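Long-range contacts in major capsid protein P2 (Pseudoalteromonas phage pm2, PDB 2VVF), which forms the homotrimeric double jelly-roll building block of the capsid of a marine, membrane-containing bacteriophage: residues 177-182 with 252-257; 43-48 with 119-124; 27-32 with 106-111. All coordinates share one frame; numbering follows the deposited sequence.

Interaction 1: 177-182 with 252-257; sequences IKAAGV and EQAEII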
loop_
_atom_site.group_PDB
_atom_site.type_symbol
_atom_site.label_atom_id
_atom_site.label_comp_id
_atom_site.label_asym_id
_atom_site.label_seq_id
_atom_site.Cartn_x
_atom_site.Cartn_y
_atom_site.Cartn_z
ATOM N N ILE A 177 6.556 -16.964 18.899
ATOM C CA ILE A 177 6.502 -17.656 20.180
ATOM C C ILE A 177 5.070 -17.650 20.701
ATOM O O ILE A 177 4.543 -16.609 21.095
ATOM C CB ILE A 177 7.471 -17.032 21.199
ATOM C CG1 ILE A 177 8.912 -17.126 20.691
ATOM C CG2 ILE A 177 7.325 -17.706 22.558
ATOM C CD1 ILE A 177 9.757 -15.919 21.030
ATOM N N LYS A 178 4.433 -18.815 20.677
ATOM C CA LYS A 178 3.056 -18.940 21.132
ATOM C C LYS A 178 2.986 -19.315 22.606
ATOM O O LYS A 178 3.054 -20.491 22.965
ATOM C CB LYS A 178 2.304 -19.964 20.284
ATOM C CG LYS A 178 2.214 -19.600 18.812
ATOM C CD LYS A 178 0.849 -19.951 18.244
ATOM C CE LYS A 178 0.819 -21.374 17.714
ATOM N NZ LYS A 178 -0.552 -21.785 17.304
ATOM N N ALA A 179 2.854 -18.300 23.453
ATOM C CA ALA A 179 2.766 -18.486 24.897
ATOM C C ALA A 179 1.985 -17.314 25.479
ATOM O O ALA A 179 1.988 -16.222 24.914
ATOM C CB ALA A 179 4.157 -18.559 25.510
ATOM N N ALA A 180 1.312 -17.541 26.602
ATOM C CA ALA A 180 0.495 -16.500 27.217
ATOM C C ALA A 180 1.205 -15.611 28.240
ATOM O O ALA A 180 0.679 -14.562 28.614
ATOM C CB ALA A 180 -0.763 -17.104 27.820
ATOM N N GLY A 181 2.383 -16.023 28.698
ATOM C CA GLY A 181 3.099 -15.255 29.714
ATOM C C GLY A 181 4.479 -14.730 29.321
ATOM O O GLY A 181 5.361 -14.607 30.172
ATOM N N VAL A 182 4.660 -14.391 28.048
ATOM C CA VAL A 182 5.937 -13.854 27.587
ATOM C C VAL A 182 5.974 -12.333 27.741
ATOM O O VAL A 182 5.146 -11.621 27.174
ATOM C CB VAL A 182 6.264 -14.305 26.149
ATOM C CG1 VAL A 182 7.551 -13.651 25.664
ATOM C CG2 VAL A 182 6.376 -15.821 26.085
ATOM N N GLU A 252 5.007 -22.735 31.144
ATOM C CA GLU A 252 4.202 -23.437 30.155
ATOM C C GLU A 252 5.039 -23.940 28.988
ATOM O O GLU A 252 6.226 -23.628 28.880
ATOM C CB GLU A 252 3.107 -22.506 29.626
ATOM C CG GLU A 252 3.600 -21.504 28.588
ATOM C CD GLU A 252 3.054 -20.105 28.810
ATOM O OE1 GLU A 252 1.826 -19.917 28.684
ATOM O OE2 GLU A 252 3.858 -19.189 29.089
ATOM N N GLN A 253 4.414 -24.727 28.119
ATOM C CA GLN A 253 5.088 -25.224 26.929
ATOM C C GLN A 253 4.676 -24.337 25.765
ATOM O O GLN A 253 3.494 -24.235 25.431
ATOM C CB GLN A 253 4.718 -26.677 26.629
ATOM C CG GLN A 253 5.215 -27.141 25.266
ATOM C CD GLN A 253 4.854 -28.577 24.957
ATOM O OE1 GLN A 253 5.614 -29.495 25.252
ATOM N NE2 GLN A 253 3.707 -28.775 24.322
ATOM N N ALA A 254 5.656 -23.665 25.176
ATOM C CA ALA A 254 5.403 -22.759 24.069
ATOM C C ALA A 254 5.540 -23.458 22.729
ATOM O O ALA A 254 6.375 -24.347 22.561
ATOM C CB ALA A 254 6.358 -21.578 24.137
ATOM N N GLU A 255 4.728 -23.039 21.768
ATOM C CA GLU A 255 4.828 -23.570 20.419
ATOM C C GLU A 255 5.589 -22.533 19.606
ATOM O O GLU A 255 5.094 -21.429 19.375
ATOM C CB GLU A 255 3.448 -23.810 19.805
ATOM C CG GLU A 255 3.521 -24.393 18.401
ATOM C CD GLU A 255 2.175 -24.463 17.706
ATOM O OE1 GLU A 255 1.134 -24.327 18.386
ATOM O OE2 GLU A 255 2.162 -24.678 16.475
ATOM N N ILE A 256 6.819 -22.868 19.231
ATOM C CA ILE A 256 7.655 -21.954 18.464
ATOM C C ILE A 256 7.491 -22.183 16.964
ATOM O O ILE A 256 7.837 -23.247 16.447
ATOM C CB ILE A 256 9.138 -22.048 18.883
ATOM C CG1 ILE A 256 9.301 -21.775 20.382
ATOM C CG2 ILE A 256 9.982 -21.072 18.075
ATOM C CD1 ILE A 256 8.766 -20.434 20.827
ATOM N N ILE A 257 6.968 -21.177 16.269
ATOM C CA ILE A 257 6.781 -21.256 14.825
ATOM C C ILE A 257 7.939 -20.558 14.126
ATOM O O ILE A 257 8.207 -19.385 14.379
ATOM C CB ILE A 257 5.437 -20.637 14.393
ATOM C CG1 ILE A 257 4.291 -21.216 15.225
ATOM C CG2 ILE A 257 5.191 -20.873 12.906
ATOM C CD1 ILE A 257 4.202 -22.719 15.163
#

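Interaction 2: 43-48 with 119-124; sequences QIKNVR and DIDEAA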
loop_
_atom_site.group_PDB
_atom_site.type_symbol
_atom_site.label_atom_id
_atom_site.label_comp_id
_atom_site.label_asym_id
_atom_site.label_seq_id
_atom_site.Cartn_x
_atom_site.Cartn_y
_atom_site.Cartn_z
ATOM N N GLN A 43 -10.766 -27.489 13.805
ATOM C CA GLN A 43 -11.155 -28.887 13.659
ATOM C C GLN A 43 -10.451 -29.537 12.469
ATOM O O GLN A 43 -10.586 -30.738 12.236
ATOM C CB GLN A 43 -12.676 -29.024 13.544
ATOM C CG GLN A 43 -13.360 -29.355 14.864
ATOM C CD GLN A 43 -14.840 -29.025 14.861
ATOM O OE1 GLN A 43 -15.391 -28.589 13.850
ATOM N NE2 GLN A 43 -15.493 -29.233 16.000
ATOM N N ILE A 44 -9.693 -28.736 11.728
ATOM C CA ILE A 44 -8.914 -29.235 10.597
ATOM C C ILE A 44 -7.473 -29.308 11.084
ATOM O O ILE A 44 -6.727 -28.330 11.003
ATOM C CB ILE A 44 -9.047 -28.321 9.364
ATOM C CG1 ILE A 44 -10.507 -28.239 8.915
ATOM C CG2 ILE A 44 -8.162 -28.822 8.234
ATOM C CD1 ILE A 44 -11.010 -29.493 8.236
ATOM N N LYS A 45 -7.106 -30.455 11.647
ATOM C CA LYS A 45 -5.790 -30.634 12.247
ATOM C C LYS A 45 -4.694 -31.187 11.344
ATOM O O LYS A 45 -4.956 -31.707 10.262
ATOM C CB LYS A 45 -5.900 -31.482 13.516
ATOM C CG LYS A 45 -7.130 -31.180 14.359
ATOM C CD LYS A 45 -7.445 -32.325 15.310
ATOM C CE LYS A 45 -7.858 -33.574 14.549
ATOM N NZ LYS A 45 -7.943 -34.770 15.435
ATOM N N ASN A 46 -3.460 -31.071 11.825
ATOM C CA ASN A 46 -2.282 -31.567 11.125
ATOM C C ASN A 46 -2.266 -31.267 9.632
ATOM O O ASN A 46 -2.245 -32.175 8.805
ATOM C CB ASN A 46 -2.087 -33.060 11.387
ATOM C CG ASN A 46 -2.222 -33.412 12.859
ATOM O OD1 ASN A 46 -1.639 -32.753 13.722
ATOM N ND2 ASN A 46 -3.014 -34.438 13.155
ATOM N N VAL A 47 -2.247 -29.982 9.295
ATOM C CA VAL A 47 -2.196 -29.562 7.903
ATOM C C VAL A 47 -0.750 -29.603 7.423
ATOM O O VAL A 47 0.113 -28.914 7.964
ATOM C CB VAL A 47 -2.814 -28.167 7.715
ATOM C CG1 VAL A 47 -2.868 -27.803 6.237
ATOM C CG2 VAL A 47 -4.202 -28.115 8.338
ATOM N N ARG A 48 -0.483 -30.438 6.426
ATOM C CA ARG A 48 0.866 -30.575 5.902
ATOM C C ARG A 48 0.925 -30.382 4.396
ATOM O O ARG A 48 0.173 -31.002 3.645
ATOM C CB ARG A 48 1.451 -31.943 6.268
ATOM C CG ARG A 48 0.938 -32.514 7.582
ATOM C CD ARG A 48 1.062 -34.033 7.617
ATOM N NE ARG A 48 -0.084 -34.694 6.996
ATOM C CZ ARG A 48 -1.120 -35.188 7.668
ATOM N NH1 ARG A 48 -1.162 -35.098 8.990
ATOM N NH2 ARG A 48 -2.117 -35.772 7.017
ATOM N N ASP A 119 -6.240 -33.674 8.692
ATOM C CA ASP A 119 -7.166 -34.584 9.352
ATOM C C ASP A 119 -8.406 -33.834 9.829
ATOM O O ASP A 119 -8.302 -32.755 10.415
ATOM C CB ASP A 119 -6.488 -35.266 10.542
ATOM C CG ASP A 119 -5.148 -35.876 10.181
ATOM O OD1 ASP A 119 -5.021 -36.418 9.062
ATOM O OD2 ASP A 119 -4.221 -35.816 11.016
ATOM N N ILE A 120 -9.578 -34.406 9.576
ATOM C CA ILE A 120 -10.826 -33.789 10.009
ATOM C C ILE A 120 -11.207 -34.320 11.386
ATOM O O ILE A 120 -11.342 -35.529 11.583
ATOM C CB ILE A 120 -11.959 -34.007 8.984
ATOM C CG1 ILE A 120 -11.471 -33.684 7.571
ATOM C CG2 ILE A 120 -13.172 -33.156 9.343
ATOM C CD1 ILE A 120 -12.549 -33.795 6.513
ATOM N N ASP A 121 -11.357 -33.415 12.347
ATOM C CA ASP A 121 -11.711 -33.809 13.706
ATOM C C ASP A 121 -12.997 -34.630 13.734
ATOM O O ASP A 121 -13.870 -34.473 12.880
ATOM C CB ASP A 121 -11.838 -32.587 14.616
ATOM C CG ASP A 121 -11.918 -32.961 16.085
ATOM O OD1 ASP A 121 -10.885 -33.373 16.653
ATOM O OD2 ASP A 121 -13.014 -32.847 16.672
ATOM N N GLU A 122 -13.102 -35.506 14.725
ATOM C CA GLU A 122 -14.267 -36.370 14.879
ATOM C C GLU A 122 -15.520 -35.589 15.267
ATOM O O GLU A 122 -16.638 -36.007 14.964
ATOM C CB GLU A 122 -13.985 -37.441 15.932
ATOM C CG GLU A 122 -14.568 -38.801 15.607
ATOM C CD GLU A 122 -14.232 -39.837 16.661
ATOM O OE1 GLU A 122 -13.032 -40.007 16.966
ATOM O OE2 GLU A 122 -15.168 -40.473 17.191
ATOM N N ALA A 123 -15.326 -34.463 15.947
ATOM C CA ALA A 123 -16.436 -33.632 16.400
ATOM C C ALA A 123 -17.041 -32.772 15.292
ATOM O O ALA A 123 -18.064 -32.116 15.498
ATOM C CB ALA A 123 -16.001 -32.761 17.570
ATOM N N ALA A 124 -16.408 -32.774 14.123
ATOM C CA ALA A 124 -16.888 -31.984 12.991
ATOM C C ALA A 124 -18.371 -32.223 12.724
ATOM O O ALA A 124 -18.796 -33.354 12.493
ATOM C CB ALA A 124 -16.062 -32.279 11.744
#

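Interaction 3: 27-32 with 106-111; sequences QTYEVI and LGTVGL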
loop_
_atom_site.group_PDB
_atom_site.type_symbol
_atom_site.label_atom_id
_atom_site.label_comp_id
_atom_site.label_asym_id
_atom_site.label_seq_id
_atom_site.Cartn_x
_atom_site.Cartn_y
_atom_site.Cartn_z
ATOM N N GLN A 27 1.888 -26.727 -13.551
ATOM C CA GLN A 27 1.864 -25.269 -13.444
ATOM C C GLN A 27 2.333 -24.734 -12.096
ATOM O O GLN A 27 2.890 -25.467 -11.280
ATOM C CB GLN A 27 0.468 -24.730 -13.770
ATOM C CG GLN A 27 -0.218 -25.441 -14.928
ATOM C CD GLN A 27 -0.077 -24.690 -16.240
ATOM O OE1 GLN A 27 0.984 -24.146 -16.546
ATOM N NE2 GLN A 27 -1.148 -24.660 -17.022
ATOM N N THR A 28 2.102 -23.443 -11.878
ATOM C CA THR A 28 2.491 -22.775 -10.642
ATOM C C THR A 28 1.260 -22.357 -9.844
ATOM O O THR A 28 0.328 -21.767 -10.388
ATOM C CB THR A 28 3.384 -21.556 -10.932
ATOM O OG1 THR A 28 4.642 -21.995 -11.459
ATOM C CG2 THR A 28 3.615 -20.747 -9.666
ATOM N N TYR A 29 1.265 -22.659 -8.549
ATOM C CA TYR A 29 0.160 -22.294 -7.672
ATOM C C TYR A 29 0.538 -21.073 -6.844
ATOM O O TYR A 29 1.373 -21.157 -5.942
ATOM C CB TYR A 29 -0.200 -23.457 -6.742
ATOM C CG TYR A 29 -0.796 -24.649 -7.452
ATOM C CD1 TYR A 29 -2.166 -24.743 -7.666
ATOM C CD2 TYR A 29 0.011 -25.682 -7.913
ATOM C CE1 TYR A 29 -2.714 -25.831 -8.320
ATOM C CE2 TYR A 29 -0.528 -26.775 -8.564
ATOM C CZ TYR A 29 -1.890 -26.845 -8.766
ATOM O OH TYR A 29 -2.432 -27.930 -9.416
ATOM N N GLU A 30 -0.076 -19.938 -7.155
ATOM C CA GLU A 30 0.195 -18.705 -6.430
ATOM C C GLU A 30 -0.629 -18.647 -5.149
ATOM O O GLU A 30 -0.124 -18.274 -4.087
ATOM C CB GLU A 30 -0.118 -17.496 -7.310
ATOM C CG GLU A 30 0.491 -17.572 -8.698
ATOM C CD GLU A 30 0.465 -16.240 -9.418
ATOM O OE1 GLU A 30 -0.356 -15.377 -9.043
ATOM O OE2 GLU A 30 1.264 -16.055 -10.359
ATOM N N VAL A 31 -1.901 -19.017 -5.260
ATOM C CA VAL A 31 -2.808 -19.022 -4.118
ATOM C C VAL A 31 -3.818 -20.155 -4.232
ATOM O O VAL A 31 -4.267 -20.496 -5.327
ATOM C CB VAL A 31 -3.535 -17.671 -3.952
ATOM C CG1 VAL A 31 -4.323 -17.649 -2.654
ATOM C CG2 VAL A 31 -2.547 -16.515 -4.004
ATOM N N ILE A 32 -4.177 -20.729 -3.088
ATOM C CA ILE A 32 -5.166 -21.797 -3.037
ATOM C C ILE A 32 -6.239 -21.423 -2.017
ATOM O O ILE A 32 -5.967 -21.330 -0.818
ATOM C CB ILE A 32 -4.522 -23.162 -2.720
ATOM C CG1 ILE A 32 -3.811 -23.712 -3.960
ATOM C CG2 ILE A 32 -5.576 -24.144 -2.222
ATOM C CD1 ILE A 32 -2.848 -24.841 -3.666
ATOM N N LEU A 106 4.220 -21.473 -5.604
ATOM C CA LEU A 106 4.475 -22.907 -5.572
ATOM C C LEU A 106 4.564 -23.525 -6.963
ATOM O O LEU A 106 3.570 -24.021 -7.497
ATOM C CB LEU A 106 3.404 -23.624 -4.749
ATOM C CG LEU A 106 3.494 -25.150 -4.696
ATOM C CD1 LEU A 106 4.878 -25.588 -4.241
ATOM C CD2 LEU A 106 2.421 -25.715 -3.781
ATOM N N GLY A 107 5.762 -23.508 -7.539
ATOM C CA GLY A 107 5.985 -24.111 -8.846
ATOM C C GLY A 107 5.965 -25.621 -8.649
ATOM O O GLY A 107 6.365 -26.115 -7.594
ATOM N N THR A 108 5.483 -26.353 -9.650
ATOM C CA THR A 108 5.392 -27.806 -9.547
ATOM C C THR A 108 6.215 -28.556 -10.594
ATOM O O THR A 108 6.281 -29.785 -10.574
ATOM C CB THR A 108 3.929 -28.281 -9.541
ATOM O OG1 THR A 108 3.341 -28.034 -10.823
ATOM C CG2 THR A 108 3.134 -27.547 -8.472
ATOM N N VAL A 109 6.843 -27.818 -11.502
ATOM C CA VAL A 109 7.646 -28.433 -12.553
ATOM C C VAL A 109 8.757 -29.321 -11.996
ATOM O O VAL A 109 9.558 -28.884 -11.170
ATOM C CB VAL A 109 8.199 -27.386 -13.532
ATOM C CG1 VAL A 109 9.327 -27.978 -14.362
ATOM C CG2 VAL A 109 7.088 -26.859 -14.426
ATOM N N GLY A 110 8.800 -30.568 -12.458
ATOM C CA GLY A 110 9.814 -31.524 -12.019
ATOM C C GLY A 110 9.338 -32.340 -10.821
ATOM O O GLY A 110 10.001 -33.288 -10.397
ATOM N N LEU A 111 8.185 -31.962 -10.281
ATOM C CA LEU A 111 7.606 -32.639 -9.124
ATOM C C LEU A 111 6.876 -33.917 -9.528
ATOM O O LEU A 111 6.399 -34.042 -10.655
ATOM C CB LEU A 111 6.625 -31.707 -8.401
ATOM C CG LEU A 111 7.238 -30.702 -7.424
ATOM C CD1 LEU A 111 6.341 -30.032 -6.728
ATOM C CD2 LEU A 111 7.779 -31.308 -6.351
#

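Interaction 1: 177-182 with 252-257
Glu252 reaches residues 179-181 because its CG sits between the backbone N and the carbonyl carbon (chi1 79°) and a bend at chi2 turns the carboxylate across the gap, while Glu255, with CG anti to its backbone N and an extended chain, runs alongside Lys178. Glu252 holds the corner of a jelly roll, the C-terminal one of the two in this subunit, and Glu255 the strand pair that leads into it: residues 179-181 lead from strand 171-178 into strand 182-189 of the other sheet. Before the corner, Lys178 and Glu255 form a hydrogen-bonded antiparallel pair, with Lys178 N to Glu255 O at 3.0 Å and Glu255 N to Lys178 O at 3.3 Å. Their side chains point the same way, and Lys178 NZ meets Glu255 OE1 at 3.2 Å in a salt bridge. The stronger partner of Lys178 NZ is Asp64, in the N-terminal domain range, so the lysine probably helps to join the two jelly rolls. On the other face of the sheet, Ile177 and Ile256 lie side by side as a non-hydrogen-bonded pair, Ile256 CD1 lying against CB, CG1 and CG2 of Ile177. Ala254 CB extends this apolar row to Ala179 CB, 4.0 Å away. Past the last strand pair, Glu252 takes over from the backbone: Ala180 N donates to its OE1 at 3.2 Å, approaching from above the carboxylate plane, 49° out of it.

Interaction 2: 43-48 with 119-124
Asp119 and Asp121 supply most of the polar grip on residues 43-48, in the N-terminal jelly roll, where strand 114-120 ends against the start of strand 44-51, the two antiparallel inner strands of a four-stranded sheet. The backbone bonds come first. Lys45 and Asp119 are a hydrogen-bonded pair, joined in both directions, with Asp119 N to Lys45 O the straighter at 2.8 Å. One further bond, Asp121 N to Gln43 O at 2.8 Å, carries the pairing past the end of strand 114-120.

Side-chain hydrogen bonds follow. Asn46 ND2 points its N-H almost straight at Asp119 OD2, 2.8 Å away, and uses the anti lone pair of that oxygen; Asp119 OD2 lies in the amide plane of Asn46, while the carboxylate as a whole is turned 74° to it. Asp119 OD1 is bound by Ser18 OG, so both oxygens of the group have a partner. Gln43 OE1 accepts from Thr40 N.

Charge pairing is looser. The Arg48 guanidinium presents its edge to Asp119 OD1, in its plane, but NH2 stays 3.6 Å off, a long salt bridge. Lys45, bent at chi3, brings NZ only to 3.5 Å from Asp121 OD1, a salt bridge with only a weak hydrogen bond.

Apolar contact is lighter still: Ile44 CD1 meets Ile120 CG1 at 4.3 Å on the face opposite Lys45 and Asp119, and Gln43 CG lies 3.6 Å from Asp121 CB, with amide and carboxylate nearly parallel. Turns complete the account, with their own hydrogen bonds: Asp121 opens a type I turn to Ala124 and, at the same place, an Asx turn, its OD2 receiving Ala123 N at 2.9 Å from above the carboxylate plane.

Interaction 3: 27-32 with 106-111
The Tyr29 ring meets residues 106-111 with its edge: Thr108 CG2 lies in the ring plane, 3.7 Å from both CD2 and CE2, and Leu106 O is also near that plane at the rim. Ala133 of the paired strand 128-136 and Leu23 of strand 18-23, in the facing sheet, touch the same side chain, and the hydroxyl at its far end is bonded to Pro24 O.

A second flat group, the Gln27 carbonyl, is engaged in its plane. Thr108 OG1 donates to Gln27 O at 2.6 Å along a lone pair, and Thr108 N adds a weak bond to the same oxygen. The torsion explains the reach: with OG1 between its backbone N and carbonyl carbon (chi1 68°), the hydroxyl faces Gln27 while CG2 turns to the tyrosine. Gly26 N is bonded to the same OG1, tying it to two successive residues.

These contacts prolong a short antiparallel pairing in the N-terminal jelly roll, where strand 106-107 joins the sheet of strands 28-37, 80-84 and 128-136. Tyr29 and Leu106 are its hydrogen-bonded pair; Tyr29 N to Leu106 O is nearly straight at 2.9 Å, yet the donor stands 48° above the carbonyl plane. The CB atoms of the two residues approach to 4.1 Å. Next along, Thr28 OG1, bonded to Val137 O, rests 3.6 Å from Gly107 CA, where glycine has no side chain. Ala105, just before this strand, belongs to the calcium site with Pro141 and Trp143.

Beyond Tyr29 the chain turns, Glu30 and Val31 both facing Gln134 in a classic beta bulge, and Val31 packs on Gln209 of a second subunit. At the other end Thr108 starts a type II turn, closed by Leu111 N to Thr108 O at 2.9 Å.

How the interactions relate
Interactions 2 and 3 belong to the N-terminal jelly roll and interaction 1 to the C-terminal one. Along the chain the segments of 2 and 3 alternate: strands 28-37 and 44-51 follow each other, as do 106-107 and 114-120, and this crossing connection joins the two facing sheets of one jelly roll, with centres about 25 Å apart. Interaction 1 comes later, in the sheet of strands 171-178 and 252-263, its centre about 22 Å from interaction 2 and about 33 Å from interaction 3. None touches another; nearest atoms stay about 9 Å apart or more. Lys60, its backbone bonded to Asn46 and its side chain touching Glu255, lies between the two jelly rolls.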